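Local coordinates for meta cleavage compound hydrolase (Janthinobacterium, PDB 1J1I), which hydrolyses a carbon-carbon bond of the ring-cleavage product formed during bacterial carbazole degradation, probably releasing anthranilate, at residues Glu27-Glu32 with Tyr186-Asp191; Gly45-Glu50 with Lys196-Thr201; Ala70-Met73 with Lys78-Lys81; Glu161-Leu166 with Ala180-Arg185; Asp173-Asp178 with Met264-Glu269. One frame throughout, in Å; residues are numbered along the deposited sequence.

Contact 1: Glu27-Glu32 with Tyr186-Asp191; sequences ETRYLE and YTYATD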
# COMPACT_ATOMS: atom_id res chain seq x y z
N GLU A 27 21.19 -8.23 28.19
CA GLU A 27 22.15 -7.93 27.12
C GLU A 27 21.39 -8.21 25.83
O GLU A 27 20.75 -9.25 25.69
CB GLU A 27 23.38 -8.84 27.18
CG GLU A 27 24.67 -8.20 27.72
CD GLU A 27 24.80 -6.72 27.41
OE1 GLU A 27 24.32 -5.91 28.22
OE2 GLU A 27 25.38 -6.36 26.36
N THR A 28 21.48 -7.28 24.89
CA THR A 28 20.74 -7.41 23.63
C THR A 28 21.63 -7.22 22.41
O THR A 28 22.48 -6.34 22.38
CB THR A 28 19.60 -6.37 23.60
OG1 THR A 28 18.83 -6.47 24.80
CG2 THR A 28 18.69 -6.60 22.39
N ARG A 29 21.42 -8.07 21.42
CA ARG A 29 22.18 -8.01 20.18
C ARG A 29 21.38 -7.34 19.08
O ARG A 29 20.19 -7.62 18.91
CB ARG A 29 22.56 -9.43 19.73
CG ARG A 29 23.27 -9.49 18.38
CD ARG A 29 22.41 -10.22 17.35
NE ARG A 29 23.18 -10.59 16.17
CZ ARG A 29 22.77 -11.44 15.24
NH1 ARG A 29 21.58 -12.03 15.36
NH2 ARG A 29 23.54 -11.73 14.20
N TYR A 30 22.03 -6.45 18.34
CA TYR A 30 21.37 -5.79 17.24
C TYR A 30 22.32 -5.59 16.06
O TYR A 30 23.54 -5.69 16.21
CB TYR A 30 20.78 -4.43 17.66
CG TYR A 30 21.76 -3.39 18.16
CD1 TYR A 30 22.26 -3.43 19.46
CD2 TYR A 30 22.13 -2.31 17.35
CE1 TYR A 30 23.10 -2.41 19.95
CE2 TYR A 30 22.97 -1.30 17.82
CZ TYR A 30 23.45 -1.36 19.12
OH TYR A 30 24.26 -0.34 19.60
N LEU A 31 21.73 -5.34 14.90
CA LEU A 31 22.48 -5.08 13.68
C LEU A 31 22.24 -3.61 13.36
O LEU A 31 21.12 -3.12 13.49
CB LEU A 31 21.94 -5.96 12.54
CG LEU A 31 22.45 -7.38 12.34
CD1 LEU A 31 22.81 -8.04 13.65
CD2 LEU A 31 21.39 -8.17 11.59
N GLU A 32 23.29 -2.91 12.96
CA GLU A 32 23.14 -1.49 12.64
C GLU A 32 23.79 -1.09 11.33
O GLU A 32 24.85 -1.60 10.96
CB GLU A 32 23.70 -0.64 13.78
CG GLU A 32 23.81 0.83 13.45
CD GLU A 32 24.17 1.68 14.65
OE1 GLU A 32 24.83 1.15 15.57
OE2 GLU A 32 23.80 2.87 14.67
N TYR A 186 18.73 -22.75 10.78
CA TYR A 186 18.79 -24.03 11.47
C TYR A 186 19.85 -24.00 12.57
O TYR A 186 19.65 -24.55 13.65
CB TYR A 186 19.11 -25.15 10.48
CG TYR A 186 19.11 -26.52 11.11
CD1 TYR A 186 17.97 -27.01 11.76
CD2 TYR A 186 20.25 -27.33 11.08
CE1 TYR A 186 17.97 -28.25 12.37
CE2 TYR A 186 20.25 -28.59 11.69
CZ TYR A 186 19.11 -29.04 12.33
OH TYR A 186 19.09 -30.27 12.94
N THR A 187 20.97 -23.35 12.28
CA THR A 187 22.05 -23.24 13.26
C THR A 187 21.57 -22.50 14.51
O THR A 187 21.86 -22.92 15.63
CB THR A 187 23.27 -22.50 12.66
OG1 THR A 187 23.83 -23.28 11.60
CG2 THR A 187 24.33 -22.27 13.73
N TYR A 188 20.82 -21.41 14.32
CA TYR A 188 20.30 -20.65 15.45
C TYR A 188 19.26 -21.46 16.22
O TYR A 188 19.21 -21.41 17.45
CB TYR A 188 19.66 -19.34 14.99
CG TYR A 188 20.63 -18.22 14.68
CD1 TYR A 188 20.82 -17.78 13.38
CD2 TYR A 188 21.33 -17.58 15.71
CE1 TYR A 188 21.69 -16.72 13.09
CE2 TYR A 188 22.19 -16.53 15.44
CZ TYR A 188 22.37 -16.10 14.13
OH TYR A 188 23.21 -15.05 13.86
N ALA A 189 18.43 -22.20 15.49
CA ALA A 189 17.36 -22.99 16.10
C ALA A 189 17.86 -24.20 16.88
O ALA A 189 17.17 -24.69 17.78
CB ALA A 189 16.38 -23.44 15.02
N THR A 190 19.05 -24.68 16.53
CA THR A 190 19.63 -25.85 17.18
C THR A 190 20.39 -25.50 18.46
O THR A 190 20.43 -26.31 19.39
CB THR A 190 20.58 -26.60 16.22
OG1 THR A 190 19.80 -27.21 15.18
CG2 THR A 190 21.35 -27.68 16.96
N ASP A 191 20.99 -24.32 18.50
CA ASP A 191 21.72 -23.87 19.68
C ASP A 191 20.85 -24.19 20.90
O ASP A 191 19.77 -23.61 21.05
CB ASP A 191 21.98 -22.36 19.60
CG ASP A 191 22.66 -21.82 20.83
OD1 ASP A 191 23.82 -22.20 21.09
OD2 ASP A 191 22.04 -21.00 21.55
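Arg29 and Tyr188 reach for each other from opposite directions, one from strand 26-33 and the other from the end of helix 179-190, and only their far ends meet. The backbones stay far apart, with 13.6 Å between Arg29 CA and Tyr188 CA, so it takes two of the longest side chains to span the distance. Arg29 swings CG opposite the backbone N (chi1 175°) and bends at the next bond, which carries the guanidinium off the strand toward the helix. Its NH2 lies 3.4 Å from Tyr188 OH, a weak and poorly aligned hydrogen bond. Guanidinium and phenol ring are turned 42° apart, so the two flat groups neither stack nor lie in one plane. Leu31 CD1 sits against one face of the guanidinium, 3.4 Å from its plane and toward the rim.

The main polar partners of the arginine lie elsewhere: NE pairs with Glu18, and NH1 with Asp72 and Glu50. Such a cluster suits a buried cation and probably fixes the guanidinium more firmly than the phenol does. Tyr188, amphipathic, packs its ring on Glu50 and also touches Glu52 while offering its hydroxyl to the arginine. The contact lies away from the catalytic residues and is a junction between two parts of an alpha/beta hydrolase: the central sheet and the helical lid inserted above it.

Contact 2: Gly45-Glu50 with Lys196-Thr201; sequences GGAGAE and KAYVAT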
# COMPACT_ATOMS: atom_id res chain seq x y z
N GLY A 45 8.61 -14.73 15.13
CA GLY A 45 8.85 -15.84 16.03
C GLY A 45 9.37 -17.02 15.23
O GLY A 45 9.78 -16.87 14.08
N GLY A 46 9.35 -18.20 15.84
CA GLY A 46 9.83 -19.37 15.13
C GLY A 46 11.23 -19.73 15.59
O GLY A 46 12.03 -18.85 15.91
N ALA A 47 11.52 -21.02 15.61
CA ALA A 47 12.82 -21.50 16.04
C ALA A 47 13.92 -20.99 15.11
O ALA A 47 13.82 -21.10 13.90
CB ALA A 47 12.83 -23.03 16.07
N GLY A 48 14.96 -20.41 15.70
CA GLY A 48 16.06 -19.90 14.91
C GLY A 48 15.81 -18.55 14.26
O GLY A 48 16.64 -18.07 13.48
N ALA A 49 14.68 -17.93 14.56
CA ALA A 49 14.38 -16.63 13.97
C ALA A 49 15.18 -15.55 14.68
O ALA A 49 15.23 -15.50 15.91
CB ALA A 49 12.89 -16.33 14.07
N GLU A 50 15.81 -14.69 13.89
CA GLU A 50 16.61 -13.59 14.43
C GLU A 50 16.81 -12.51 13.36
O GLU A 50 16.39 -12.67 12.21
CB GLU A 50 17.94 -14.10 15.00
CG GLU A 50 18.74 -15.03 14.10
CD GLU A 50 19.36 -14.31 12.92
OE1 GLU A 50 20.19 -13.40 13.14
OE2 GLU A 50 19.01 -14.65 11.77
N LYS A 196 16.03 -23.81 24.16
CA LYS A 196 15.38 -23.83 25.47
C LYS A 196 14.47 -22.61 25.65
O LYS A 196 13.35 -22.73 26.15
CB LYS A 196 16.43 -23.86 26.58
CG LYS A 196 15.84 -23.92 27.99
CD LYS A 196 16.94 -24.01 29.05
CE LYS A 196 16.36 -24.09 30.45
NZ LYS A 196 15.58 -22.88 30.82
N ALA A 197 14.97 -21.44 25.26
CA ALA A 197 14.18 -20.22 25.38
C ALA A 197 12.98 -20.28 24.43
O ALA A 197 11.89 -19.81 24.76
CB ALA A 197 15.04 -19.00 25.07
N TYR A 198 13.19 -20.87 23.26
CA TYR A 198 12.12 -20.98 22.27
C TYR A 198 11.00 -21.86 22.81
O TYR A 198 9.82 -21.55 22.65
CB TYR A 198 12.65 -21.59 20.97
CG TYR A 198 11.56 -21.82 19.96
CD1 TYR A 198 10.92 -20.75 19.33
CD2 TYR A 198 11.13 -23.12 19.65
CE1 TYR A 198 9.88 -20.96 18.43
CE2 TYR A 198 10.09 -23.33 18.75
CZ TYR A 198 9.47 -22.25 18.15
OH TYR A 198 8.44 -22.45 17.26
N VAL A 199 11.38 -22.97 23.44
CA VAL A 199 10.40 -23.87 24.01
C VAL A 199 9.58 -23.16 25.08
O VAL A 199 8.36 -23.30 25.12
CB VAL A 199 11.07 -25.11 24.63
CG1 VAL A 199 10.07 -25.90 25.47
CG2 VAL A 199 11.63 -25.99 23.52
N ALA A 200 10.26 -22.39 25.93
CA ALA A 200 9.58 -21.65 26.99
C ALA A 200 8.67 -20.58 26.39
O ALA A 200 7.56 -20.35 26.88
CB ALA A 200 10.60 -21.01 27.92
N THR A 201 9.15 -19.92 25.34
CA THR A 201 8.37 -18.88 24.67
C THR A 201 7.06 -19.47 24.12
O THR A 201 5.98 -18.92 24.33
CB THR A 201 9.19 -18.24 23.51
OG1 THR A 201 10.28 -17.49 24.06
CG2 THR A 201 8.31 -17.32 22.68
O HOH W 1 9.50 -22.52 14.38
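Tyr198 of helix 192-208 lays its ring over Ala47, in the glycine-rich loop after strand 38-42. In alpha/beta hydrolases this loop typically lies at the oxyanion hole, consistent here with Gly45 N making a weak hydrogen bond to Ser114 OG. The tight part is the ring face. Ala47 CB stands 3.9 Å from the ring centroid and 13° off the ring normal, a CH-pi contact, and the backbone follows closely, with Ala47 N 3.3 Å from Tyr198 CE1 and Gly46 C 3.4 Å from the same carbon. With CG anti to the helix backbone N (chi1 176°), the tyrosine extends its ring outward far enough to lie along the loop.

Small residues suit this surface. Alanine gives one methyl to the aromatic face without lifting the ring off the backbone. At Gly46 the backbone angles would jam a side chain against the preceding carbonyl oxygen, and Gly48 takes the positive phi that the third position of the type II turn Gly46-Ala49 favours; Ala49 N closes that turn on Gly46 O.

The looser part belongs to the same ring. Its face is packed on Ala47, which is buried and also touches Ala189 and Tyr156 of the lid, whereas the tyrosine as a whole is partly exposed and its polar end meets solvent. A water bridges that hydroxyl end to the loop: it accepts from Ala47 N at 2.8 Å and lies 3.1 Å from Tyr198 OH.

Contact 3: Ala70-Met73 with Lys78-Lys81; sequences AMDM and KTAK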
# COMPACT_ATOMS: atom_id res chain seq x y z
N ALA A 70 18.30 -3.48 13.73
CA ALA A 70 17.58 -4.76 13.76
C ALA A 70 17.90 -5.44 15.09
O ALA A 70 19.01 -5.93 15.30
CB ALA A 70 18.02 -5.64 12.59
N MET A 71 16.91 -5.48 15.98
CA MET A 71 17.06 -6.04 17.33
C MET A 71 16.55 -7.46 17.52
O MET A 71 15.45 -7.79 17.08
CB MET A 71 16.34 -5.13 18.33
CG MET A 71 16.41 -5.56 19.79
SD MET A 71 15.02 -4.91 20.79
CE MET A 71 13.84 -6.28 20.61
N ASP A 72 17.34 -8.30 18.19
CA ASP A 72 16.91 -9.66 18.50
C ASP A 72 16.05 -9.57 19.76
O ASP A 72 16.46 -8.99 20.76
CB ASP A 72 18.10 -10.58 18.79
CG ASP A 72 18.75 -11.11 17.53
OD1 ASP A 72 18.30 -10.76 16.41
OD2 ASP A 72 19.73 -11.88 17.67
N MET A 73 14.85 -10.14 19.70
CA MET A 73 13.96 -10.12 20.86
C MET A 73 14.49 -10.98 22.00
O MET A 73 15.33 -11.86 21.81
CB MET A 73 12.57 -10.62 20.49
CG MET A 73 11.76 -9.68 19.60
SD MET A 73 10.07 -10.27 19.40
CE MET A 73 10.31 -11.55 18.16
N LYS A 78 20.95 -13.79 19.39
CA LYS A 78 22.08 -13.62 20.30
C LYS A 78 21.73 -12.80 21.54
O LYS A 78 22.60 -12.51 22.36
CB LYS A 78 23.26 -12.98 19.57
CG LYS A 78 23.82 -13.84 18.44
CD LYS A 78 25.09 -13.23 17.87
CE LYS A 78 25.60 -14.02 16.68
NZ LYS A 78 26.84 -13.43 16.10
N THR A 79 20.46 -12.43 21.66
CA THR A 79 20.02 -11.67 22.82
C THR A 79 19.97 -12.61 24.02
O THR A 79 19.82 -13.82 23.85
CB THR A 79 18.64 -11.02 22.55
OG1 THR A 79 18.82 -9.88 21.72
CG2 THR A 79 17.96 -10.60 23.85
N ALA A 80 20.09 -12.05 25.22
CA ALA A 80 20.10 -12.83 26.45
C ALA A 80 18.86 -13.71 26.65
O ALA A 80 17.75 -13.37 26.25
CB ALA A 80 20.28 -11.91 27.66
N LYS A 81 19.08 -14.85 27.30
CA LYS A 81 18.01 -15.80 27.56
C LYS A 81 18.01 -16.19 29.03
O LYS A 81 18.39 -17.30 29.39
CB LYS A 81 18.22 -17.03 26.67
CG LYS A 81 18.36 -16.65 25.20
CD LYS A 81 18.75 -17.82 24.32
CE LYS A 81 18.83 -17.37 22.86
NZ LYS A 81 19.82 -16.28 22.64
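Asp72 OD2 is gripped by the backbone N-H of Lys78 and by the guanidinium of Arg29. The Lys78 N to Asp72 OD2 bond measures 2.8 Å and is nearly straight at 164°, the donor arriving on the anti side of the carboxylate and close to its plane. The other oxygen, OD1, accepts from Ser51 OG, so both ends of this buried carboxylate are engaged. Aspartate suits the place because its short side chain can take a backbone N-H while its charge answers the arginine.

A second bond from the same segment goes to the backbone of the aspartate. Thr79 OG1 donates to Asp72 O at 2.7 Å, approaching from above the carbonyl plane, 48° out of it. Thr79 OG1 is anti to its own carbonyl carbon (chi1 -77°), which turns the hydroxyl toward the strand end, where it also accepts from Arg29 N. A hydroxyl can donate and accept at once, which is what this junction uses. Thr79 CB also lies against the next carbonyl, 3.5 Å from Met73 O.

The lysines turn elsewhere. Lys78 runs extended to a salt bridge with Glu18, while Lys81 folds back so that its NZ donates to Thr79 O at 2.7 Å and also to Gly77 O.

The turn is thus pinned at the end of strand 67-71, beside strand 26-33. Met71 packs on helix 88-101, the side chain of Met73 lies about 7 Å from that of the probable nucleophile Ser114, and Lys81 touches helix 192-208 of the lid.

Contact 4: Glu161-Leu166 with Ala180-Arg185; sequences EGMVHL and AMINSR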
# COMPACT_ATOMS: atom_id res chain seq x y z
N GLU A 161 15.62 -30.68 7.39
CA GLU A 161 14.51 -30.88 6.47
C GLU A 161 13.22 -30.29 7.03
O GLU A 161 12.39 -29.78 6.27
CB GLU A 161 14.31 -32.37 6.18
CG GLU A 161 15.06 -32.84 4.95
CD GLU A 161 14.65 -32.07 3.70
OE1 GLU A 161 13.44 -32.06 3.38
OE2 GLU A 161 15.53 -31.47 3.05
N GLY A 162 13.05 -30.35 8.34
CA GLY A 162 11.86 -29.79 8.95
C GLY A 162 11.84 -28.29 8.74
O GLY A 162 10.78 -27.69 8.58
N MET A 163 13.02 -27.69 8.75
CA MET A 163 13.17 -26.25 8.56
C MET A 163 12.84 -25.88 7.11
O MET A 163 12.26 -24.83 6.84
CB MET A 163 14.60 -25.81 8.89
CG MET A 163 14.81 -24.31 8.89
SD MET A 163 13.71 -23.47 10.06
CE MET A 163 14.57 -23.75 11.62
N VAL A 164 13.23 -26.75 6.18
CA VAL A 164 12.95 -26.51 4.77
C VAL A 164 11.44 -26.53 4.55
O VAL A 164 10.90 -25.66 3.87
CB VAL A 164 13.59 -27.59 3.87
CG1 VAL A 164 13.09 -27.43 2.44
CG2 VAL A 164 15.11 -27.47 3.91
N HIS A 165 10.78 -27.53 5.12
CA HIS A 165 9.33 -27.65 4.99
C HIS A 165 8.63 -26.44 5.59
O HIS A 165 7.64 -25.95 5.05
CB HIS A 165 8.82 -28.92 5.66
CG HIS A 165 9.10 -30.17 4.88
ND1 HIS A 165 8.66 -30.36 3.59
CD2 HIS A 165 9.76 -31.31 5.22
CE1 HIS A 165 9.03 -31.55 3.17
NE2 HIS A 165 9.70 -32.15 4.13
N LEU A 166 9.13 -25.96 6.73
CA LEU A 166 8.53 -24.81 7.40
C LEU A 166 8.62 -23.56 6.53
O LEU A 166 7.62 -22.86 6.34
CB LEU A 166 9.22 -24.57 8.75
CG LEU A 166 8.76 -23.41 9.65
CD1 LEU A 166 9.25 -22.08 9.09
CD2 LEU A 166 7.25 -23.43 9.78
N ALA A 180 21.86 -21.54 2.13
CA ALA A 180 22.61 -20.72 3.06
C ALA A 180 21.68 -20.15 4.13
O ALA A 180 21.99 -20.18 5.32
CB ALA A 180 23.30 -19.58 2.32
N MET A 181 20.53 -19.65 3.70
CA MET A 181 19.55 -19.08 4.61
C MET A 181 18.97 -20.16 5.52
O MET A 181 18.74 -19.92 6.71
CB MET A 181 18.43 -18.39 3.81
CG MET A 181 17.33 -17.79 4.67
SD MET A 181 16.06 -18.99 5.10
CE MET A 181 14.61 -18.24 4.35
N ILE A 182 18.74 -21.34 4.96
CA ILE A 182 18.21 -22.46 5.73
C ILE A 182 19.22 -22.89 6.80
O ILE A 182 18.86 -23.08 7.96
CB ILE A 182 17.89 -23.67 4.83
CG1 ILE A 182 16.69 -23.35 3.93
CG2 ILE A 182 17.60 -24.90 5.68
CD1 ILE A 182 15.39 -23.14 4.70
N ASN A 183 20.48 -23.05 6.40
CA ASN A 183 21.52 -23.47 7.33
C ASN A 183 21.70 -22.48 8.47
O ASN A 183 21.84 -22.87 9.62
CB ASN A 183 22.86 -23.65 6.61
CG ASN A 183 22.79 -24.65 5.47
OD1 ASN A 183 22.08 -25.65 5.56
ND2 ASN A 183 23.53 -24.38 4.40
N SER A 184 21.69 -21.19 8.13
CA SER A 184 21.85 -20.15 9.14
C SER A 184 20.73 -20.21 10.17
O SER A 184 20.99 -20.20 11.38
CB SER A 184 21.86 -18.77 8.46
OG SER A 184 22.10 -17.74 9.40
N ARG A 185 19.48 -20.29 9.70
CA ARG A 185 18.34 -20.36 10.61
C ARG A 185 18.36 -21.65 11.42
O ARG A 185 18.04 -21.64 12.61
CB ARG A 185 17.02 -20.27 9.82
CG ARG A 185 15.78 -20.53 10.67
CD ARG A 185 14.49 -20.40 9.87
NE ARG A 185 14.01 -19.03 9.78
CZ ARG A 185 12.96 -18.55 10.45
NH1 ARG A 185 12.26 -19.33 11.26
NH2 ARG A 185 12.62 -17.28 10.31
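Helices 160-170 and 179-190 cross steeply, their local axes 9.8 Å apart at closest approach and their directions 118° from each other. Both belong to the helical lid of the alpha/beta hydrolase fold. Across the joint the side chain of Met163 crosses that of Arg185, and Val164 crosses Ile182, at about a right angle. Met163 lies over the aliphatic part of the arginine. Its flexible chain, bent at chi2 (58°) and again at chi3, wraps the thioether against those methylenes: Met163 CE is 3.6 Å from Arg185 CG, and SD is 3.6 Å from the same carbon. The sulfur also stands at the edge of the guanidinium, near its plane.

Methionine suits the place because it is unbranched and can follow the arginine's methylenes. Replacing Met163 by an alanine would take away the thioether that lies along CG and CD of Arg185, and would probably allow this arginine, whose side chain lies about 8 Å from that of Ser114, to shift. Arg185 itself leans on Trp262 in the loop that carries the likely catalytic His261.

Further along the crossing, beta-branched residues take over, giving compact, stiff surfaces. Val164 and Ile182 meet through one methyl each, and Ile182 also touches Val167 and Ile177. The isoleucine's longer branch reaches toward the opposite backbone, ending with CD1 4.2 Å from Met163 O, while its CG2 lies 4.0 Å from Val164 CG2.

Contact 5: Asp173-Asp178 with Met264-Glu269; sequences DGFKID and MIEHPE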
# COMPACT_ATOMS: atom_id res chain seq x y z
N ASP A 173 4.13 -19.84 -3.13
CA ASP A 173 4.57 -20.95 -3.99
C ASP A 173 5.74 -20.64 -4.92
O ASP A 173 6.36 -21.55 -5.45
CB ASP A 173 3.39 -21.47 -4.82
CG ASP A 173 2.19 -21.83 -3.97
OD1 ASP A 173 2.37 -22.33 -2.84
OD2 ASP A 173 1.05 -21.62 -4.44
N GLY A 174 6.04 -19.36 -5.12
CA GLY A 174 7.13 -19.00 -6.00
C GLY A 174 8.45 -18.72 -5.29
O GLY A 174 9.46 -18.46 -5.94
N PHE A 175 8.44 -18.78 -3.96
CA PHE A 175 9.64 -18.53 -3.18
C PHE A 175 10.70 -19.61 -3.39
O PHE A 175 10.43 -20.80 -3.24
CB PHE A 175 9.28 -18.44 -1.69
CG PHE A 175 10.44 -18.06 -0.81
CD1 PHE A 175 10.99 -16.79 -0.88
CD2 PHE A 175 10.99 -18.99 0.07
CE1 PHE A 175 12.07 -16.43 -0.08
CE2 PHE A 175 12.08 -18.64 0.87
CZ PHE A 175 12.62 -17.37 0.80
N LYS A 176 11.91 -19.18 -3.74
CA LYS A 176 13.02 -20.10 -3.97
C LYS A 176 13.85 -20.25 -2.69
O LYS A 176 14.42 -19.28 -2.19
CB LYS A 176 13.91 -19.59 -5.10
CG LYS A 176 15.13 -20.46 -5.37
CD LYS A 176 16.03 -19.85 -6.44
CE LYS A 176 17.26 -20.72 -6.69
NZ LYS A 176 18.15 -20.17 -7.74
N ILE A 177 13.90 -21.47 -2.17
CA ILE A 177 14.66 -21.75 -0.96
C ILE A 177 16.15 -21.52 -1.19
O ILE A 177 16.69 -21.85 -2.25
CB ILE A 177 14.45 -23.20 -0.50
CG1 ILE A 177 12.96 -23.48 -0.27
CG2 ILE A 177 15.24 -23.46 0.77
CD1 ILE A 177 12.33 -22.64 0.83
N ASP A 178 16.82 -20.96 -0.19
CA ASP A 178 18.25 -20.69 -0.26
C ASP A 178 18.98 -21.44 0.86
O ASP A 178 18.93 -21.02 2.01
CB ASP A 178 18.52 -19.19 -0.14
CG ASP A 178 20.00 -18.86 -0.12
OD1 ASP A 178 20.69 -19.17 -1.12
OD2 ASP A 178 20.48 -18.30 0.89
N MET A 264 9.01 -9.43 3.96
CA MET A 264 10.37 -8.89 3.94
C MET A 264 11.42 -9.87 3.39
O MET A 264 12.49 -9.45 2.94
CB MET A 264 10.80 -8.45 5.34
CG MET A 264 11.16 -9.59 6.27
SD MET A 264 9.78 -10.67 6.65
CE MET A 264 10.58 -11.83 7.74
N ILE A 265 11.11 -11.16 3.45
CA ILE A 265 12.02 -12.18 2.94
C ILE A 265 11.66 -12.59 1.51
O ILE A 265 12.53 -12.73 0.65
CB ILE A 265 12.01 -13.45 3.84
CG1 ILE A 265 12.57 -13.12 5.23
CG2 ILE A 265 12.85 -14.56 3.19
CD1 ILE A 265 12.49 -14.28 6.22
N GLU A 266 10.36 -12.76 1.26
CA GLU A 266 9.87 -13.18 -0.05
C GLU A 266 10.00 -12.10 -1.13
O GLU A 266 10.25 -12.40 -2.30
CB GLU A 266 8.41 -13.62 0.05
CG GLU A 266 8.17 -14.73 1.06
CD GLU A 266 6.70 -15.03 1.26
OE1 GLU A 266 5.99 -15.29 0.26
OE2 GLU A 266 6.25 -15.01 2.43
N HIS A 267 9.82 -10.84 -0.74
CA HIS A 267 9.91 -9.72 -1.67
C HIS A 267 10.58 -8.55 -0.95
O HIS A 267 9.93 -7.55 -0.67
CB HIS A 267 8.51 -9.31 -2.13
CG HIS A 267 7.69 -10.44 -2.67
ND1 HIS A 267 7.93 -11.01 -3.90
CD2 HIS A 267 6.63 -11.10 -2.14
CE1 HIS A 267 7.06 -11.99 -4.10
NE2 HIS A 267 6.26 -12.06 -3.05
N PRO A 268 11.88 -8.67 -0.67
CA PRO A 268 12.61 -7.61 0.04
C PRO A 268 12.55 -6.21 -0.57
O PRO A 268 12.29 -5.24 0.14
CB PRO A 268 14.04 -8.17 0.14
CG PRO A 268 14.14 -9.10 -1.05
CD PRO A 268 12.79 -9.77 -1.07
N GLU A 269 12.77 -6.10 -1.88
CA GLU A 269 12.74 -4.80 -2.55
C GLU A 269 11.36 -4.16 -2.44
O GLU A 269 11.23 -2.97 -2.16
CB GLU A 269 13.11 -4.96 -4.02
CG GLU A 269 14.57 -5.30 -4.25
CD GLU A 269 15.33 -4.16 -4.91
OE1 GLU A 269 15.03 -3.84 -6.08
OE2 GLU A 269 16.24 -3.59 -4.26
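Where the connection between two lid helices comes down on the short helix 263-266, just after the likely catalytic His261, Phe175 packs against Ile265 and Glu266. CG anti to the backbone N (chi1 -175°) sends the phenyl group out from the loop toward the helix. Its outer end meets the isoleucine, Phe175 CZ lying 3.7 Å from Ile265 CG2, while CE1 comes to 3.8 Å from Ile265 O. Nearer the loop, Phe175 CD1 rests 3.9 Å from Glu266 CA and 4.0 Å from Glu266 CG. The Phe175 and Glu266 side chains cross at about a right angle, and the ring meets the CA and CG of the glutamate rather than its carboxylate, whose plane is turned 69° from that of the ring.

Glu266 is therefore used in two ways. Its aliphatic stem packs on the ring, while its buried carboxylate turns to other partners: OE1 accepts from Asn172 ND2 and Gly260 N, and OE2 from Trp262 N. Two of these N-H groups flank His261 in the chain, so the glutamate probably steadies the loop bearing that histidine. Phe175 also leans on Val167 of helix 160-170, a place that suits a large, flat, apolar group.

A serine in place of Phe175 would probably open a gap beside Ile265 CG2 and leave the Glu266 stem without its apolar cover. The chemistry is mixed: apolar packing by the ring is backed by a directed bond from Asn172, in the same lid connection as Phe175, to the Glu266 carboxylate, which joins that connection to the histidine loop.

In the fold
Contacts 1 and 3 both reach the central sheet, their centres 6 Å apart across neighbouring strands 26-33 and 67-71. Contacts 1 and 4 both use helix 179-190, and contact 2 takes helix 192-208, next in the chain. Glu50 ties contact 2 to contact 1, and Arg185 brings contact 4 against the loop of contact 2. Contact 5 touches contact 4 through Met181 and Ile177, but its centre lies 24 Å from that of contact 3. Contacts 3 and 4 nest within the loop closed by contact 1, whereas contacts 2 and 5 cross it. Contacts 1, 2 and 5 thus fasten lid to core at separate places, contacts 2 and 5 nearer the likely catalytic residues.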